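Local coordinates for protein aspartate carbamoyltransferase (Leishmania major, PDB 7K46) that probably catalyses the transfer of a carbamoyl group from carbamoyl phosphate to L-aspartate, an early step of pyrimidine biosynthesis, at residues G51-T65 / L103-A115. Sequence-based numbering, arbitrary orientation.
Sequences GRVMTPLFFEDSSRT and LDSYSDVLVLRHA
Arg113 lays its CB over the centre of the Phe58 ring, 3.5 Å from the centroid, a CH-pi contact for which the flat ring offers a broad apolar face, while Val111 CG1 meets the rim of that ring. With CG anti to the backbone N (chi1 175°) and a bend at chi2, the arginine chain carries its guanidinium on to Ser62, whose CB covers one face, and to Glu60 at the edge. Arg113 NE bonds Glu60 OE2 at 2.7 Å in a salt bridge, on the anti side of the carboxylate and tilted well out of its plane, and Arg113 NH1 hydrogen-bonds Ala134 O; a long, multidentate cation suits this spot between strand end and loop. The Phe59 ring takes His114 CD2 over one face, offset toward the rim, and Arg113 O in plane at its edge; the Phe59 and His114 ring planes, 52° apart, make an oblique pair.

At the other end, Tyr106 has Leu103 O above the centre of its ring and Val53 CG1 at its edge. Tyr106 OH and Thr55 OG1 share a hydrogen bond of 2.9 Å, so the phenol joins an apolar ring edge to a polar group; Thr55 OG1 also lies 2.7 Å from Ser107 OG. Asp108 OD2 accepts from Val53 N (2.8 Å) and forms a salt bridge with Arg75 of the second subunit, a double use that a carboxylate permits and that ties this end of the sheet to the trimer interface. Val53 O in turn receives Asp108 N and Val109 N.

Between these ends Met54, Val109 and Val111 pack on one face of the sheet, Leu57 and Leu112 on the other. Strands 53-58 and 109-113, 14° from parallel, are the central pair of the four-stranded parallel sheet in the alpha/beta carbamoyl-phosphate-binding domain of aspartate and ornithine carbamoyltransferases.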
ATOM      1  N   GLY A  51       4.826 -16.010  -3.399  1.00 19.58           N
ATOM      2  CA  GLY A  51       4.111 -16.539  -2.257  1.00 21.60           C
ATOM      3  C   GLY A  51       4.716 -16.235  -0.899  1.00 20.05           C
ATOM      4  O   GLY A  51       4.159 -16.677   0.113  1.00 23.83           O
ATOM      5  N   ARG A  52       5.836 -15.515  -0.836  1.00 15.99           N
ATOM      6  CA  ARG A  52       6.411 -15.084   0.431  1.00 18.17           C
ATOM      7  C   ARG A  52       6.026 -13.631   0.694  1.00 20.03           C
ATOM      8  O   ARG A  52       5.899 -12.831  -0.233  1.00 18.80           O
ATOM      9  CB  ARG A  52       7.938 -15.226   0.433  1.00 18.42           C
ATOM     10  CG  ARG A  52       8.446 -16.574  -0.080  1.00 20.13           C
ATOM     11  CD  ARG A  52       7.860 -17.764   0.684  1.00 25.14           C
ATOM     12  NE  ARG A  52       8.102 -19.000  -0.061  1.00 30.58           N
ATOM     13  CZ  ARG A  52       7.263 -20.025  -0.142  1.00 36.23           C
ATOM     14  NH1 ARG A  52       6.117 -20.039   0.522  1.00 34.83           N
ATOM     15  NH2 ARG A  52       7.581 -21.065  -0.912  1.00 35.61           N
ATOM     16  N   VAL A  53       5.856 -13.294   1.970  1.00 18.90           N
ATOM     17  CA  VAL A  53       5.262 -12.021   2.377  1.00 17.96           C
ATOM     18  C   VAL A  53       6.256 -11.238   3.227  1.00 17.22           C
ATOM     19  O   VAL A  53       6.786 -11.762   4.212  1.00 15.52           O
ATOM     20  CB  VAL A  53       3.957 -12.249   3.160  1.00 18.26           C
ATOM     21  CG1 VAL A  53       3.491 -10.940   3.839  1.00 17.79           C
ATOM     22  CG2 VAL A  53       2.885 -12.807   2.230  1.00 18.25           C
ATOM     23  N   MET A  54       6.480  -9.980   2.856  1.00 16.16           N
ATOM     24  CA  MET A  54       7.217  -9.021   3.665  1.00 13.54           C
ATOM     25  C   MET A  54       6.220  -8.064   4.303  1.00 13.73           C
ATOM     26  O   MET A  54       5.318  -7.563   3.615  1.00 15.50           O
ATOM     27  CB  MET A  54       8.206  -8.227   2.796  1.00 12.89           C
ATOM     28  CG  MET A  54       8.717  -6.916   3.450  1.00 13.20           C
ATOM     29  SD  MET A  54       9.665  -5.878   2.297  1.00 18.13           S
ATOM     30  CE  MET A  54      11.188  -6.818   2.193  1.00 15.50           C
ATOM     31  N   THR A  55       6.385  -7.789   5.599  1.00 14.26           N
ATOM     32  CA  THR A  55       5.675  -6.667   6.219  1.00 12.90           C
ATOM     33  C   THR A  55       6.680  -5.641   6.722  1.00 17.51           C
ATOM     34  O   THR A  55       7.467  -5.945   7.640  1.00 16.44           O
ATOM     35  CB  THR A  55       4.769  -7.094   7.380  1.00 17.34           C
ATOM     36  OG1 THR A  55       3.792  -8.031   6.920  1.00 18.12           O
ATOM     37  CG2 THR A  55       4.040  -5.870   7.935  1.00 19.03           C
ATOM     38  N   PRO A  56       6.670  -4.418   6.199  1.00 14.77           N
ATOM     39  CA  PRO A  56       7.437  -3.338   6.827  1.00 16.08           C
ATOM     40  C   PRO A  56       6.658  -2.716   7.973  1.00 16.44           C
ATOM     41  O   PRO A  56       5.436  -2.540   7.902  1.00 19.15           O
ATOM     42  CB  PRO A  56       7.631  -2.324   5.684  1.00 15.15           C
ATOM     43  CG  PRO A  56       7.028  -2.995   4.434  1.00 19.70           C
ATOM     44  CD  PRO A  56       6.029  -3.976   4.954  1.00 19.18           C
ATOM     45  N   LEU A  57       7.384  -2.388   9.039  1.00 17.30           N
ATOM     46  CA  LEU A  57       6.813  -1.743  10.218  1.00 17.54           C
ATOM     47  C   LEU A  57       7.684  -0.521  10.482  1.00 23.43           C
ATOM     48  O   LEU A  57       8.764  -0.640  11.068  1.00 18.24           O
ATOM     49  CB  LEU A  57       6.771  -2.697  11.414  1.00 18.44           C
ATOM     50  CG  LEU A  57       5.942  -2.241  12.618  1.00 23.91           C
ATOM     51  CD1 LEU A  57       4.444  -2.229  12.272  1.00 22.34           C
ATOM     52  CD2 LEU A  57       6.225  -3.124  13.830  1.00 21.07           C
ATOM     53  N   PHE A  58       7.232   0.646  10.022  1.00 20.04           N
ATOM     54  CA  PHE A  58       8.048   1.857  10.021  1.00 22.07           C
ATOM     55  C   PHE A  58       7.438   2.858  10.994  1.00 24.22           C
ATOM     56  O   PHE A  58       6.353   3.400  10.749  1.00 20.76           O
ATOM     57  CB  PHE A  58       8.167   2.438   8.610  1.00 21.69           C
ATOM     58  CG  PHE A  58       9.294   1.850   7.799  1.00 18.27           C
ATOM     59  CD1 PHE A  58       9.427   0.473   7.653  1.00 17.65           C
ATOM     60  CD2 PHE A  58      10.213   2.679   7.163  1.00 20.55           C
ATOM     61  CE1 PHE A  58      10.469  -0.071   6.900  1.00 18.41           C
ATOM     62  CE2 PHE A  58      11.260   2.145   6.412  1.00 20.13           C
ATOM     63  CZ  PHE A  58      11.386   0.772   6.274  1.00 17.03           C
ATOM     64  N   PHE A  59       8.121   3.073  12.115  1.00 23.59           N
ATOM     65  CA  PHE A  59       7.674   4.027  13.119  1.00 26.46           C
ATOM     66  C   PHE A  59       8.147   5.442  12.828  1.00 28.50           C
ATOM     67  O   PHE A  59       7.666   6.390  13.460  1.00 29.40           O
ATOM     68  CB  PHE A  59       8.151   3.596  14.510  1.00 26.85           C
ATOM     69  CG  PHE A  59       7.434   2.385  15.043  1.00 27.28           C
ATOM     70  CD1 PHE A  59       7.820   1.111  14.657  1.00 23.19           C
ATOM     71  CD2 PHE A  59       6.374   2.523  15.927  1.00 31.38           C
ATOM     72  CE1 PHE A  59       7.161  -0.006  15.138  1.00 24.26           C
ATOM     73  CE2 PHE A  59       5.714   1.403  16.416  1.00 36.08           C
ATOM     74  CZ  PHE A  59       6.113   0.137  16.016  1.00 29.58           C
ATOM     75  N   GLU A  60       9.085   5.601  11.910  1.00 29.66           N
ATOM     76  CA  GLU A  60       9.468   6.903  11.396  1.00 35.82           C
ATOM     77  C   GLU A  60       9.441   6.833   9.876  1.00 32.09           C
ATOM     78  O   GLU A  60       9.658   5.773   9.286  1.00 29.46           O
ATOM     79  CB  GLU A  60      10.856   7.325  11.905  1.00 36.57           C
ATOM     80  CG  GLU A  60      11.926   6.256  11.770  1.00 39.31           C
ATOM     81  CD  GLU A  60      13.290   6.741  12.225  1.00 46.95           C
ATOM     82  OE1 GLU A  60      13.330   7.794  12.903  1.00 50.44           O
ATOM     83  OE2 GLU A  60      14.312   6.076  11.905  1.00 44.10           O
ATOM     84  N   ASP A  61       9.149   7.963   9.250  1.00 36.44           N
ATOM     85  CA  ASP A  61       9.095   8.003   7.797  1.00 37.80           C
ATOM     86  C   ASP A  61      10.497   7.890   7.213  1.00 37.61           C
ATOM     87  O   ASP A  61      11.417   8.589   7.642  1.00 37.08           O
ATOM     88  CB  ASP A  61       8.435   9.297   7.326  1.00 42.23           C
ATOM     89  CG  ASP A  61       6.949   9.335   7.626  1.00 46.26           C
ATOM     90  OD1 ASP A  61       6.406   8.307   8.092  1.00 45.74           O
ATOM     91  OD2 ASP A  61       6.326  10.390   7.386  1.00 51.75           O
ATOM     92  N   SER A  62      10.660   6.994   6.238  1.00 30.77           N
ATOM     93  CA  SER A  62      11.853   6.987   5.388  1.00 28.84           C
ATOM     94  C   SER A  62      11.415   6.338   4.076  1.00 23.48           C
ATOM     95  O   SER A  62      11.664   5.155   3.835  1.00 20.39           O
ATOM     96  CB  SER A  62      13.044   6.253   6.008  1.00 30.73           C
ATOM     97  OG  SER A  62      14.159   6.270   5.119  1.00 37.18           O
ATOM     98  N   SER A  63      10.735   7.136   3.239  1.00 20.51           N
ATOM     99  CA  SER A  63      10.172   6.601   2.007  1.00 26.01           C
ATOM    100  C   SER A  63      11.256   6.046   1.099  1.00 25.19           C
ATOM    101  O   SER A  63      11.021   5.052   0.404  1.00 20.49           O
ATOM    102  CB  SER A  63       9.366   7.674   1.281  1.00 28.02           C
ATOM    103  OG  SER A  63       8.204   8.017   2.024  1.00 33.22           O
ATOM    104  N   ARG A  64      12.442   6.667   1.098  1.00 18.27           N
ATOM    105  CA  ARG A  64      13.558   6.161   0.293  1.00 17.45           C
ATOM    106  C   ARG A  64      13.934   4.731   0.690  1.00 21.40           C
ATOM    107  O   ARG A  64      14.058   3.846  -0.165  1.00 17.60           O
ATOM    108  CB  ARG A  64      14.762   7.101   0.427  1.00 21.15           C
ATOM    109  CG  ARG A  64      16.085   6.561  -0.151  1.00 21.40           C
ATOM    110  CD  ARG A  64      17.193   7.643  -0.117  1.00 21.67           C
ATOM    111  NE  ARG A  64      16.902   8.726  -1.053  1.00 21.40           N
ATOM    112  CZ  ARG A  64      16.401   9.905  -0.713  1.00 21.66           C
ATOM    113  NH1 ARG A  64      16.188  10.233   0.559  1.00 21.70           N
ATOM    114  NH2 ARG A  64      16.108  10.781  -1.666  1.00 23.47           N
ATOM    115  N   THR A  65      14.125   4.475   1.987  1.00 17.10           N
ATOM    116  CA  THR A  65      14.518   3.131   2.407  1.00 15.10           C
ATOM    117  C   THR A  65      13.345   2.149   2.304  1.00 17.03           C
ATOM    118  O   THR A  65      13.517   1.005   1.856  1.00 15.37           O
ATOM    119  CB  THR A  65      15.087   3.177   3.828  1.00 22.86           C
ATOM    120  OG1 THR A  65      16.301   3.956   3.822  1.00 22.32           O
ATOM    121  CG2 THR A  65      15.411   1.783   4.326  1.00 18.30           C
ATOM    122  N   LEU A 103       2.532  -9.519  13.107  1.00 16.42           N
ATOM    123  CA  LEU A 103       3.172  -9.639  11.797  0.50 18.46           C
ATOM    124  C   LEU A 103       3.619 -11.073  11.520  1.00 19.91           C
ATOM    125  O   LEU A 103       3.490 -11.565  10.391  1.00 17.82           O
ATOM    126  CB  LEU A 103       4.365  -8.686  11.701  0.50 19.00           C
ATOM    127  CG  LEU A 103       4.121  -7.264  11.198  0.50 21.05           C
ATOM    128  CD1 LEU A 103       3.110  -6.530  12.070  0.50 20.93           C
ATOM    129  CD2 LEU A 103       5.444  -6.485  11.119  0.50 18.36           C
ATOM    130  N   ASP A 104       4.161 -11.757  12.536  1.00 17.28           N
ATOM    131  CA  ASP A 104       4.638 -13.128  12.352  1.00 19.73           C
ATOM    132  C   ASP A 104       3.516 -14.107  12.054  1.00 21.01           C
ATOM    133  O   ASP A 104       3.787 -15.235  11.616  1.00 20.28           O
ATOM    134  CB  ASP A 104       5.374 -13.635  13.596  1.00 21.40           C
ATOM    135  CG  ASP A 104       6.826 -13.228  13.635  1.00 22.42           C
ATOM    136  OD1 ASP A 104       7.465 -13.086  12.570  1.00 21.00           O
ATOM    137  OD2 ASP A 104       7.337 -13.060  14.759  1.00 21.67           O
ATOM    138  N   SER A 105       2.267 -13.734  12.333  1.00 16.54           N
ATOM    139  CA  SER A 105       1.176 -14.653  12.064  1.00 18.70           C
ATOM    140  C   SER A 105       0.984 -14.883  10.568  1.00 18.99           C
ATOM    141  O   SER A 105       0.422 -15.909  10.173  1.00 20.68           O
ATOM    142  CB  SER A 105      -0.112 -14.139  12.705  1.00 20.18           C
ATOM    143  OG  SER A 105      -0.617 -13.025  11.983  1.00 17.64           O
ATOM    144  N   TYR A 106       1.449 -13.968   9.721  1.00 17.99           N
ATOM    145  CA  TYR A 106       1.216 -14.131   8.296  1.00 18.02           C
ATOM    146  C   TYR A 106       2.428 -13.819   7.421  1.00 19.45           C
ATOM    147  O   TYR A 106       2.339 -14.015   6.203  1.00 15.95           O
ATOM    148  CB  TYR A 106       0.011 -13.258   7.866  1.00 18.91           C
ATOM    149  CG  TYR A 106       0.307 -11.793   8.006  1.00 18.03           C
ATOM    150  CD1 TYR A 106       1.026 -11.120   7.018  1.00 19.74           C
ATOM    151  CD2 TYR A 106      -0.083 -11.085   9.142  1.00 19.31           C
ATOM    152  CE1 TYR A 106       1.343  -9.778   7.140  1.00 19.14           C
ATOM    153  CE2 TYR A 106       0.234  -9.729   9.280  1.00 20.83           C
ATOM    154  CZ  TYR A 106       0.956  -9.088   8.270  1.00 20.36           C
ATOM    155  OH  TYR A 106       1.291  -7.752   8.371  1.00 21.76           O
ATOM    156  N   SER A 107       3.546 -13.347   7.984  1.00 15.90           N
ATOM    157  CA  SER A 107       4.691 -12.862   7.215  1.00 18.07           C
ATOM    158  C   SER A 107       5.813 -13.898   7.163  1.00 18.71           C
ATOM    159  O   SER A 107       5.921 -14.780   8.019  1.00 17.13           O
ATOM    160  CB  SER A 107       5.269 -11.568   7.814  1.00 17.94           C
ATOM    161  OG  SER A 107       4.320 -10.518   7.889  1.00 17.89           O
ATOM    162  N   ASP A 108       6.675 -13.745   6.154  1.00 15.01           N
ATOM    163  CA  ASP A 108       7.933 -14.480   6.062  1.00 19.88           C
ATOM    164  C   ASP A 108       9.144 -13.648   6.462  1.00 17.62           C
ATOM    165  O   ASP A 108      10.162 -14.214   6.860  1.00 18.07           O
ATOM    166  CB  ASP A 108       8.148 -14.990   4.634  1.00 16.97           C
ATOM    167  CG  ASP A 108       7.099 -15.997   4.221  1.00 21.26           C
ATOM    168  OD1 ASP A 108       7.266 -17.203   4.523  1.00 18.22           O
ATOM    169  OD2 ASP A 108       6.090 -15.567   3.630  1.00 18.60           O
ATOM    170  N   VAL A 109       9.073 -12.330   6.320  1.00 13.56           N
ATOM    171  CA  VAL A 109      10.181 -11.455   6.685  1.00 16.44           C
ATOM    172  C   VAL A 109       9.589 -10.131   7.143  1.00 17.39           C
ATOM    173  O   VAL A 109       8.588  -9.658   6.592  1.00 16.68           O
ATOM    174  CB  VAL A 109      11.191 -11.274   5.519  1.00 17.25           C
ATOM    175  CG1 VAL A 109      10.540 -10.609   4.300  1.00 15.24           C
ATOM    176  CG2 VAL A 109      12.439 -10.483   5.983  1.00 14.32           C
ATOM    177  N   LEU A 110      10.188  -9.554   8.188  1.00 15.61           N
ATOM    178  CA  LEU A 110       9.780  -8.257   8.703  1.00 16.92           C
ATOM    179  C   LEU A 110      10.876  -7.239   8.413  1.00 16.85           C
ATOM    180  O   LEU A 110      12.058  -7.589   8.356  1.00 16.95           O
ATOM    181  CB  LEU A 110       9.519  -8.318  10.217  1.00 14.94           C
ATOM    182  CG  LEU A 110       8.683  -9.475  10.780  1.00 21.40           C
ATOM    183  CD1 LEU A 110       8.378  -9.223  12.264  1.00 20.89           C
ATOM    184  CD2 LEU A 110       7.396  -9.614  10.002  1.00 22.95           C
ATOM    185  N   VAL A 111      10.479  -5.980   8.206  1.00 14.33           N
ATOM    186  CA  VAL A 111      11.428  -4.873   8.042  1.00 16.61           C
ATOM    187  C   VAL A 111      11.069  -3.820   9.081  1.00 19.65           C
ATOM    188  O   VAL A 111       9.994  -3.213   9.000  1.00 17.00           O
ATOM    189  CB  VAL A 111      11.399  -4.273   6.624  1.00 17.47           C
ATOM    190  CG1 VAL A 111      12.461  -3.162   6.486  1.00 15.37           C
ATOM    191  CG2 VAL A 111      11.605  -5.358   5.550  1.00 16.81           C
ATOM    192  N   LEU A 112      11.964  -3.589  10.048  1.00 17.50           N
ATOM    193  CA  LEU A 112      11.692  -2.693  11.170  1.00 15.94           C
ATOM    194  C   LEU A 112      12.497  -1.402  11.052  1.00 18.48           C
ATOM    195  O   LEU A 112      13.732  -1.432  10.933  1.00 19.38           O
ATOM    196  CB  LEU A 112      12.004  -3.363  12.514  1.00 13.98           C
ATOM    197  CG  LEU A 112      11.772  -2.447  13.726  1.00 16.13           C
ATOM    198  CD1 LEU A 112      10.267  -2.180  13.925  1.00 17.25           C
ATOM    199  CD2 LEU A 112      12.399  -3.017  14.997  1.00 22.56           C
ATOM    200  N   ARG A 113      11.797  -0.274  11.119  1.00 15.16           N
ATOM    201  CA  ARG A 113      12.413   1.049  11.198  1.00 16.56           C
ATOM    202  C   ARG A 113      11.885   1.744  12.449  1.00 24.07           C
ATOM    203  O   ARG A 113      10.706   2.117  12.517  1.00 19.07           O
ATOM    204  CB  ARG A 113      12.111   1.858   9.940  1.00 21.59           C
ATOM    205  CG  ARG A 113      12.598   3.285   9.990  1.00 24.88           C
ATOM    206  CD  ARG A 113      14.038   3.390   9.541  1.00 25.77           C
ATOM    207  NE  ARG A 113      14.489   4.777   9.511  1.00 29.66           N
ATOM    208  CZ  ARG A 113      15.361   5.264   8.636  1.00 39.16           C
ATOM    209  NH1 ARG A 113      15.900   4.500   7.695  1.00 26.18           N
ATOM    210  NH2 ARG A 113      15.695   6.555   8.701  1.00 32.62           N
ATOM    211  N   HIS A 114      12.757   1.906  13.440  1.00 21.75           N
ATOM    212  CA  HIS A 114      12.414   2.526  14.712  1.00 21.35           C
ATOM    213  C   HIS A 114      13.644   3.279  15.187  1.00 24.91           C
ATOM    214  O   HIS A 114      14.763   2.785  15.034  1.00 24.78           O
ATOM    215  CB  HIS A 114      12.000   1.467  15.742  1.00 22.39           C
ATOM    216  CG  HIS A 114      11.268   2.012  16.931  1.00 24.84           C
ATOM    217  ND1 HIS A 114      11.865   2.831  17.867  1.00 24.94           N
ATOM    218  CD2 HIS A 114       9.994   1.823  17.354  1.00 27.07           C
ATOM    219  CE1 HIS A 114      10.985   3.138  18.804  1.00 32.01           C
ATOM    220  NE2 HIS A 114       9.841   2.543  18.515  1.00 27.52           N
ATOM    221  N   ALA A 115      13.447   4.474  15.751  1.00 22.37           N
ATOM    222  CA  ALA A 115      14.601   5.267  16.173  1.00 26.30           C
ATOM    223  C   ALA A 115      15.357   4.622  17.333  1.00 30.46           C
ATOM    224  O   ALA A 115      16.566   4.845  17.479  1.00 28.34           O
ATOM    225  CB  ALA A 115      14.168   6.684  16.555  1.00 26.90           C
TER
HETATM  226  O   HOH W   1       5.312 -18.696   3.224  1.00 20.87           O